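PDB 1XJU: SAR-endolysin from Enterobacteria phage P1, which hydrolyses the beta-1,4 linkages of host peptidoglycan as a family 24 glycosyl hydrolase, taking part with pinholin and spanin in lysis of the infected cell and release of mature phage. Local coordinates for residues D52-K55 with N56-I59; H110-Q114 with K115-V119; G138-I141 with R142-E146. One frame throughout, in Å; residues are numbered along the deposited sequence.

Contact 1 (D52-K55 with N56-I59); sequences DWEK and NILI
Trp53 and Ile57 meet one turn apart on the helix, their side chains slanting across each other. The delta methyl of Ile57 does the touching: its CD1 lies 3.8 Å from Trp53 NE1 and almost as near to CD1 of the same indole. Ile57 presents this methyl because CG1 stands anti to its own carbonyl carbon (chi1 -64°) and CD1 then extends straight on. Glu54 runs alongside Ile57, both pointing the same way. It is bent at CG, and its OE2 comes to 3.8 Å from Ile57 CD1. The methyl therefore meets the pyrrole part of the indole and a carboxylate oxygen at once.

All of this lies within helix 46-67 of the phage lysozyme fold, where i to i+4 backbone bonds hold the turn. Asn56 N donates to Asp52 O at 2.9 Å, and the next three residues donate in the same way to Trp53, Glu54 and Lys55. Trp53 faces the buried side of this helix. Its ring meets Phe86 of helix 75-88 edge-to-face, and it also touches Ala13 and Cys16 of helix 13-18. Its side chain is about 6 Å from that of the catalytic Cys23.

A second, more exposed pair follows on the outer side. The Lys55 chain leaves with CG anti to the backbone N (chi1 166°) and passes obliquely over Ile59. Both CG and CE of Lys55 approach Ile59 CD1, CE at 3.9 Å. On the flank nearer helix 75-88, Asn56 lays its amide by the preceding turn, with ND2 3.8 Å from Asp52 CB. Asp52 OD1 is hydrogen-bonded to Gln48 NE2, one turn earlier in the helix.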
loop_
_atom_site.group_PDB
_atom_site.type_symbol
_atom_site.label_atom_id
_atom_site.label_comp_id
_atom_site.label_asym_id
_atom_site.label_seq_id
_atom_site.Cartn_x
_atom_site.Cartn_y
_atom_site.Cartn_z
ATOM N N ASP A 52 17.142 3.527 0.900
ATOM C CA ASP A 52 15.943 4.078 1.521
ATOM C C ASP A 52 14.895 3.057 1.891
ATOM O O ASP A 52 13.825 3.427 2.398
ATOM C CB ASP A 52 15.364 5.103 0.572
ATOM C CG ASP A 52 16.251 6.338 0.518
ATOM O OD1 ASP A 52 15.974 7.223 -0.294
ATOM O OD2 ASP A 52 17.197 6.500 1.310
ATOM N N TRP A 53 15.167 1.801 1.711
ATOM C CA TRP A 53 14.147 0.760 1.814
ATOM C C TRP A 53 13.545 0.748 3.231
ATOM O O TRP A 53 12.316 0.813 3.396
ATOM C CB TRP A 53 14.775 -0.578 1.482
ATOM C CG TRP A 53 13.794 -1.684 1.323
ATOM C CD1 TRP A 53 13.347 -2.603 2.227
ATOM C CD2 TRP A 53 13.085 -1.969 0.120
ATOM N NE1 TRP A 53 12.411 -3.438 1.670
ATOM C CE2 TRP A 53 12.247 -3.101 0.363
ATOM C CE3 TRP A 53 13.116 -1.431 -1.187
ATOM C CZ2 TRP A 53 11.458 -3.668 -0.635
ATOM C CZ3 TRP A 53 12.357 -2.000 -2.153
ATOM C CH2 TRP A 53 11.509 -3.100 -1.878
ATOM N N GLU A 54 14.411 0.654 4.252
ATOM C CA GLU A 54 13.922 0.613 5.638
ATOM C C GLU A 54 13.232 1.880 6.049
ATOM O O GLU A 54 12.212 1.826 6.757
ATOM C CB GLU A 54 15.070 0.293 6.601
ATOM C CG GLU A 54 15.506 -1.122 6.437
ATOM C CD GLU A 54 14.388 -2.082 6.820
ATOM O OE1 GLU A 54 13.603 -1.765 7.739
ATOM O OE2 GLU A 54 14.272 -3.083 6.158
ATOM N N LYS A 55 13.742 3.025 5.609
ATOM C CA LYS A 55 13.096 4.294 5.872
ATOM C C LYS A 55 11.699 4.272 5.285
ATOM O O LYS A 55 10.738 4.772 5.921
ATOM C CB LYS A 55 13.939 5.441 5.255
ATOM C CG LYS A 55 13.246 6.851 5.125
ATOM C CD LYS A 55 13.893 7.817 4.062
ATOM C CE LYS A 55 13.252 9.233 4.072
ATOM N NZ LYS A 55 13.887 10.180 5.032
ATOM N N ASN A 56 11.560 3.700 4.107
ATOM C CA ASN A 56 10.255 3.685 3.475
ATOM C C ASN A 56 9.290 2.746 4.179
ATOM O O ASN A 56 8.090 3.043 4.248
ATOM C CB ASN A 56 10.368 3.405 1.977
ATOM C CG ASN A 56 10.803 4.628 1.190
ATOM O OD1 ASN A 56 10.365 5.743 1.465
ATOM N ND2 ASN A 56 11.610 4.415 0.146
ATOM N N ILE A 57 9.774 1.663 4.734
ATOM C CA ILE A 57 8.926 0.815 5.601
ATOM C C ILE A 57 8.468 1.610 6.819
ATOM O O ILE A 57 7.278 1.573 7.161
ATOM C CB ILE A 57 9.611 -0.468 5.984
ATOM C CG1 ILE A 57 9.857 -1.328 4.739
ATOM C CG2 ILE A 57 8.748 -1.272 6.991
ATOM C CD1 ILE A 57 10.645 -2.588 4.979
ATOM N N LEU A 58 9.358 2.396 7.433
ATOM C CA LEU A 58 8.987 3.236 8.556
ATOM C C LEU A 58 7.960 4.235 8.210
ATOM O O LEU A 58 7.019 4.432 9.010
ATOM C CB LEU A 58 10.243 3.948 9.141
ATOM C CG LEU A 58 10.041 4.736 10.452
ATOM C CD1 LEU A 58 9.567 3.802 11.543
ATOM C CD2 LEU A 58 11.329 5.392 10.886
ATOM N N ILE A 59 8.075 4.879 7.074
ATOM C CA ILE A 59 7.137 5.830 6.620
ATOM C C ILE A 59 5.774 5.196 6.375
ATOM O O ILE A 59 4.731 5.772 6.717
ATOM C CB ILE A 59 7.637 6.577 5.339
ATOM C CG1 ILE A 59 8.792 7.506 5.675
ATOM C CG2 ILE A 59 6.554 7.401 4.738
ATOM C CD1 ILE A 59 9.533 8.000 4.468
#

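Contact 2 (H110-Q114 with K115-V119); sequences HKWAQ and KGEWV. With SO4 (sulfate ion), chain D.
Lys115 and Trp112 cover the most surface here, as the chain leaves helix 108-114. The aliphatic part of Lys115 slants across Trp112, its CD 4.1 Å from CE3 of the indole. The lysine is fully extended beyond CG, and this carries its methylenes back along the last turn. CG of Lys115 also comes to 3.5 Å from Lys111 O.

Glu117 reaches the same indole by its CB and CG. Glu117 CB is 3.6 Å from Trp112 CE3, and its carboxylate plane stands 78° from the ring. Trp112 thus meets the carbon stems of two charged residues. Met121 and Asn120 of helix 118-123 also touch it, and its ring meets that of His124.

The backbone between them is a Schellman motif. Gly116 has the positive phi (69°) of that motif, and its N donates to Ala113 O at 2.9 Å. Glu117 N closes the wider bond, 3.0 Å to Trp112 O. Lys115 N has two weak bonds instead, to the carbonyls of Lys111 and Trp112. Glu117 then occupies the N-cap position of helix 118-123, at the centre of an inverse gamma turn. Across the turn, Trp118 CZ3 lies 3.4 Å from Ala113 O, and Gly116 O sits over one face of that indole, toward its rim.

Lys111 points its amine away from the turn. Its NZ bonds a sulfate O4 at 2.7 Å and forms a salt bridge with Glu106. The sulfate, probably from the crystallisation liquor, also binds Arg101. Lys111 NZ and Lys115 NZ lie 7.0 Å apart, and the sulfate and Glu106 beside Lys111 would be expected to balance the positive charge gathered here.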
loop_
_atom_site.group_PDB
_atom_site.type_symbol
_atom_site.label_atom_id
_atom_site.label_comp_id
_atom_site.label_asym_id
_atom_site.label_seq_id
_atom_site.Cartn_x
_atom_site.Cartn_y
_atom_site.Cartn_z
ATOM N N HIS A 110 -10.086 3.770 4.313
ATOM C CA HIS A 110 -9.852 4.716 5.378
ATOM C C HIS A 110 -11.071 4.876 6.301
ATOM O O HIS A 110 -10.912 4.950 7.531
ATOM C CB HIS A 110 -9.408 6.065 4.788
ATOM C CG HIS A 110 -9.054 7.104 5.813
ATOM N ND1 HIS A 110 -9.975 8.012 6.318
ATOM C CD2 HIS A 110 -7.880 7.407 6.417
ATOM C CE1 HIS A 110 -9.345 8.821 7.163
ATOM N NE2 HIS A 110 -8.095 8.446 7.299
ATOM N N LYS A 111 -12.233 4.945 5.715
ATOM C CA LYS A 111 -13.464 5.035 6.502
ATOM C C LYS A 111 -13.540 3.886 7.509
ATOM O O LYS A 111 -13.845 4.096 8.675
ATOM C CB LYS A 111 -14.671 5.016 5.586
ATOM C CG LYS A 111 -14.896 6.329 4.910
ATOM C CD LYS A 111 -16.184 6.334 4.156
ATOM C CE LYS A 111 -16.375 7.620 3.363
ATOM N NZ LYS A 111 -16.532 8.805 4.194
ATOM N N TRP A 112 -13.327 2.666 7.036
ATOM C CA TRP A 112 -13.432 1.528 7.918
ATOM C C TRP A 112 -12.332 1.469 8.936
ATOM O O TRP A 112 -12.574 1.105 10.091
ATOM C CB TRP A 112 -13.538 0.233 7.115
ATOM C CG TRP A 112 -14.803 0.087 6.353
ATOM C CD1 TRP A 112 -14.925 -0.107 5.036
ATOM C CD2 TRP A 112 -16.135 0.065 6.883
ATOM N NE1 TRP A 112 -16.257 -0.261 4.684
ATOM C CE2 TRP A 112 -17.011 -0.181 5.816
ATOM C CE3 TRP A 112 -16.678 0.167 8.159
ATOM C CZ2 TRP A 112 -18.393 -0.226 5.981
ATOM C CZ3 TRP A 112 -18.073 0.071 8.315
ATOM C CH2 TRP A 112 -18.880 -0.133 7.236
ATOM N N ALA A 113 -11.107 1.834 8.551
ATOM C CA ALA A 113 -10.016 1.869 9.532
ATOM C C ALA A 113 -10.337 2.860 10.662
ATOM O O ALA A 113 -10.091 2.559 11.822
ATOM C CB ALA A 113 -8.732 2.304 8.823
ATOM N N GLN A 114 -10.910 4.003 10.327
ATOM C CA GLN A 114 -11.226 4.983 11.340
ATOM C C GLN A 114 -12.294 4.500 12.315
ATOM O O GLN A 114 -12.366 5.000 13.433
ATOM C CB GLN A 114 -11.604 6.286 10.711
ATOM C CG GLN A 114 -10.431 7.012 10.062
ATOM C CD GLN A 114 -9.467 7.527 11.063
ATOM O OE1 GLN A 114 -9.887 7.991 12.123
ATOM N NE2 GLN A 114 -8.177 7.458 10.775
ATOM N N LYS A 115 -13.107 3.545 11.893
ATOM C CA LYS A 115 -14.090 2.926 12.743
ATOM C C LYS A 115 -13.578 1.677 13.429
ATOM O O LYS A 115 -14.367 1.021 14.125
ATOM C CB LYS A 115 -15.345 2.627 11.922
ATOM C CG LYS A 115 -16.084 3.878 11.421
ATOM C CD LYS A 115 -17.143 3.526 10.389
ATOM C CE LYS A 115 -17.912 4.701 9.824
ATOM N NZ LYS A 115 -18.981 4.254 8.873
ATOM N N GLY A 116 -12.321 1.270 13.229
ATOM C CA GLY A 116 -11.798 0.052 13.858
ATOM C C GLY A 116 -12.415 -1.210 13.305
ATOM O O GLY A 116 -12.341 -2.270 13.936
ATOM N N GLU A 117 -12.998 -1.114 12.112
ATOM C CA GLU A 117 -13.676 -2.232 11.465
ATOM C C GLU A 117 -12.708 -2.959 10.558
ATOM O O GLU A 117 -12.706 -2.749 9.340
ATOM C CB GLU A 117 -14.885 -1.708 10.706
ATOM C CG GLU A 117 -15.982 -1.130 11.605
ATOM C CD GLU A 117 -16.731 -2.190 12.360
ATOM O OE1 GLU A 117 -16.601 -3.410 12.062
ATOM O OE2 GLU A 117 -17.468 -1.765 13.243
ATOM N N TRP A 118 -11.858 -3.745 11.162
ATOM C CA TRP A 118 -10.703 -4.224 10.441
ATOM C C TRP A 118 -11.090 -5.198 9.335
ATOM O O TRP A 118 -10.462 -5.178 8.261
ATOM C CB TRP A 118 -9.689 -4.846 11.367
ATOM C CG TRP A 118 -9.379 -4.039 12.558
ATOM C CD1 TRP A 118 -9.391 -4.531 13.853
ATOM C CD2 TRP A 118 -8.961 -2.661 12.671
ATOM N NE1 TRP A 118 -9.055 -3.543 14.722
ATOM C CE2 TRP A 118 -8.774 -2.389 14.035
ATOM C CE3 TRP A 118 -8.749 -1.622 11.770
ATOM C CZ2 TRP A 118 -8.396 -1.132 14.499
ATOM C CZ3 TRP A 118 -8.378 -0.389 12.246
ATOM C CH2 TRP A 118 -8.156 -0.149 13.585
ATOM N N VAL A 119 -12.067 -6.070 9.539
ATOM C CA VAL A 119 -12.494 -6.941 8.466
ATOM C C VAL A 119 -12.930 -6.138 7.231
ATOM O O VAL A 119 -12.492 -6.413 6.113
ATOM C CB VAL A 119 -13.616 -7.929 8.906
ATOM C CG1 VAL A 119 -14.224 -8.607 7.707
ATOM C CG2 VAL A 119 -13.036 -8.915 9.872
HETATM S S SO4 D . -16.912 11.264 1.462
HETATM O O1 SO4 D . -17.503 12.533 1.167
HETATM O O2 SO4 D . -15.450 11.412 1.523
HETATM O O3 SO4 D . -17.323 10.280 0.472
HETATM O O4 SO4 D . -17.524 10.828 2.708
#

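Contact 3 (G138-I141 with R142-E146); sequences GLKI and RREKE
Backbone bonds of the i to i+4 kind join Gly138-Ile141 to Arg142-Glu146. The one from Arg143 N to Leu139 O is 2.9 Å long and close to straight, at 170°. Arg142 N to Gly138 O is longer, at 3.3 Å.

Apolar and mixed contacts run along the same turns. Leu139 and Arg143 lie side by side, pointing the same way, with Leu139 CD2 4.0 Å from Arg143 NH2. Ile141 and Lys145 are also side by side. There CG2 of Ile141, anti to its backbone N, meets CE of Lys145 at 3.7 Å.

Lys140 and Glu144 slant across each other. Glu144 OE2 comes to 3.4 Å from Lys140 CG. The charged ends do not touch. One water bridges them, accepting from Lys140 NZ and donating to Glu144 OE2.

The charged network lies on the buried side and is made by Arg142, Arg143 and Glu146. Arg143 grips the carboxylate side-on with two nitrogens. Its NE reaches Glu146 OE2 at 2.7 Å and its NH1 reaches OE1, both with the acceptor in the guanidinium plane. Arg142 NE meets Glu146 OE1 at 2.8 Å, above the carboxylate plane and from the same face as Arg143 NH1. OE1 therefore accepts from two arginines and is also hydrogen-bonded to Ser83 OG. Such a setting should favour an ionised Glu146.

Helix 137-151 packs this network against helix 75-88. Ser83 there bonds both Glu146 and Arg142 NH2, while Asn87 takes Arg143 NH1. The other terminal guanidinium nitrogen, Arg143 NH2, bonds the carbonyl of Phe128, just before strand 130-131. Helix 4-10 comes in through Leu9, which touches Lys145 and Glu146.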
loop_
_atom_site.group_PDB
_atom_site.type_symbol
_atom_site.label_atom_id
_atom_site.label_comp_id
_atom_site.label_asym_id
_atom_site.label_seq_id
_atom_site.Cartn_x
_atom_site.Cartn_y
_atom_site.Cartn_z
ATOM N N GLY A 138 -0.812 -7.567 -11.535
ATOM C CA GLY A 138 0.117 -7.756 -10.437
ATOM C C GLY A 138 -0.283 -7.039 -9.171
ATOM O O GLY A 138 0.051 -7.536 -8.075
ATOM N N LEU A 139 -0.928 -5.896 -9.301
ATOM C CA LEU A 139 -1.415 -5.200 -8.105
ATOM C C LEU A 139 -2.629 -5.892 -7.503
ATOM O O LEU A 139 -2.764 -6.000 -6.270
ATOM C CB LEU A 139 -1.707 -3.741 -8.353
ATOM C CG LEU A 139 -0.476 -2.870 -8.664
ATOM C CD1 LEU A 139 -1.016 -1.469 -9.021
ATOM C CD2 LEU A 139 0.528 -2.840 -7.507
ATOM N N LYS A 140 -3.506 -6.443 -8.317
ATOM C CA LYS A 140 -4.634 -7.206 -7.798
ATOM C C LYS A 140 -4.169 -8.410 -6.994
ATOM O O LYS A 140 -4.686 -8.677 -5.879
ATOM C CB LYS A 140 -5.520 -7.658 -8.956
ATOM C CG LYS A 140 -6.787 -8.243 -8.443
ATOM C CD LYS A 140 -7.645 -8.794 -9.545
ATOM C CE LYS A 140 -7.013 -9.971 -10.248
ATOM N NZ LYS A 140 -8.059 -10.708 -11.118
ATOM N N ILE A 141 -3.200 -9.148 -7.482
ATOM C CA ILE A 141 -2.693 -10.283 -6.785
ATOM C C ILE A 141 -2.116 -9.893 -5.419
ATOM O O ILE A 141 -2.376 -10.543 -4.378
ATOM C CB ILE A 141 -1.605 -10.965 -7.630
ATOM C CG1 ILE A 141 -2.202 -11.670 -8.826
ATOM C CG2 ILE A 141 -0.900 -11.986 -6.788
ATOM C CD1 ILE A 141 -1.110 -12.176 -9.781
ATOM N N ARG A 142 -1.305 -8.851 -5.413
ATOM C CA ARG A 142 -0.697 -8.299 -4.213
ATOM C C ARG A 142 -1.767 -7.944 -3.210
ATOM O O ARG A 142 -1.603 -8.291 -2.034
ATOM C CB ARG A 142 0.158 -7.110 -4.627
ATOM C CG ARG A 142 0.792 -6.355 -3.513
ATOM C CD ARG A 142 1.673 -7.183 -2.623
ATOM N NE ARG A 142 2.398 -6.299 -1.650
ATOM C CZ ARG A 142 3.574 -5.698 -1.833
ATOM N NH1 ARG A 142 4.316 -6.023 -2.901
ATOM N NH2 ARG A 142 4.101 -4.899 -0.915
ATOM N N ARG A 143 -2.752 -7.184 -3.622
ATOM C CA ARG A 143 -3.826 -6.770 -2.697
ATOM C C ARG A 143 -4.549 -7.966 -2.104
ATOM O O ARG A 143 -4.922 -7.954 -0.922
ATOM C CB ARG A 143 -4.809 -5.863 -3.378
ATOM C CG ARG A 143 -4.264 -4.488 -3.800
ATOM C CD ARG A 143 -3.822 -3.571 -2.710
ATOM N NE ARG A 143 -2.446 -3.733 -2.318
ATOM C CZ ARG A 143 -1.424 -3.206 -2.993
ATOM N NH1 ARG A 143 -0.211 -3.320 -2.529
ATOM N NH2 ARG A 143 -1.643 -2.590 -4.151
ATOM N N GLU A 144 -4.776 -9.000 -2.900
ATOM C CA GLU A 144 -5.482 -10.194 -2.385
ATOM C C GLU A 144 -4.641 -10.937 -1.399
ATOM O O GLU A 144 -5.140 -11.416 -0.359
ATOM C CB GLU A 144 -5.956 -11.067 -3.549
ATOM C CG GLU A 144 -6.991 -10.356 -4.412
ATOM C CD GLU A 144 -7.352 -11.059 -5.706
ATOM O OE1 GLU A 144 -6.671 -12.046 -6.030
ATOM O OE2 GLU A 144 -8.297 -10.578 -6.408
ATOM N N LYS A 145 -3.355 -11.038 -1.615
ATOM C CA LYS A 145 -2.491 -11.660 -0.658
ATOM C C LYS A 145 -2.402 -10.845 0.653
ATOM O O LYS A 145 -2.459 -11.402 1.764
ATOM C CB LYS A 145 -1.081 -11.856 -1.215
ATOM C CG LYS A 145 -1.004 -12.882 -2.294
ATOM C CD LYS A 145 0.351 -13.036 -2.870
ATOM C CE LYS A 145 0.308 -14.072 -3.988
ATOM N NZ LYS A 145 -0.031 -15.459 -3.576
ATOM N N GLU A 146 -2.315 -9.536 0.556
ATOM C CA GLU A 146 -2.397 -8.712 1.744
ATOM C C GLU A 146 -3.715 -8.908 2.468
ATOM O O GLU A 146 -3.719 -8.986 3.722
ATOM C CB GLU A 146 -2.207 -7.219 1.379
ATOM C CG GLU A 146 -0.822 -6.835 0.907
ATOM C CD GLU A 146 -0.808 -5.488 0.258
ATOM O OE1 GLU A 146 0.347 -5.050 -0.133
ATOM O OE2 GLU A 146 -1.873 -4.926 0.016
HETATM O O HOH W 1 -8.882 -11.837 -8.539
#

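From the N terminus the three contacts follow one another in series. None nests in or crosses another, and each is local, so none closes a long loop. Contact 1 comes first, within helix 46-67. Contact 2 follows the hairpin of strands 95-98 and 103-106 and turns the chain from helix 108-114 into helix 118-123. Contact 3 lies in helix 137-151, after the short strands 130-131 and 134-135. Contacts 1 and 3 lie on opposite sides of the chain's centre, their own centres 20 Å apart. Both reach helices 4-10 and 75-88, which thus link them indirectly. Contact 2 sits at the surface, its nearest atoms about 9 Å from contact 3.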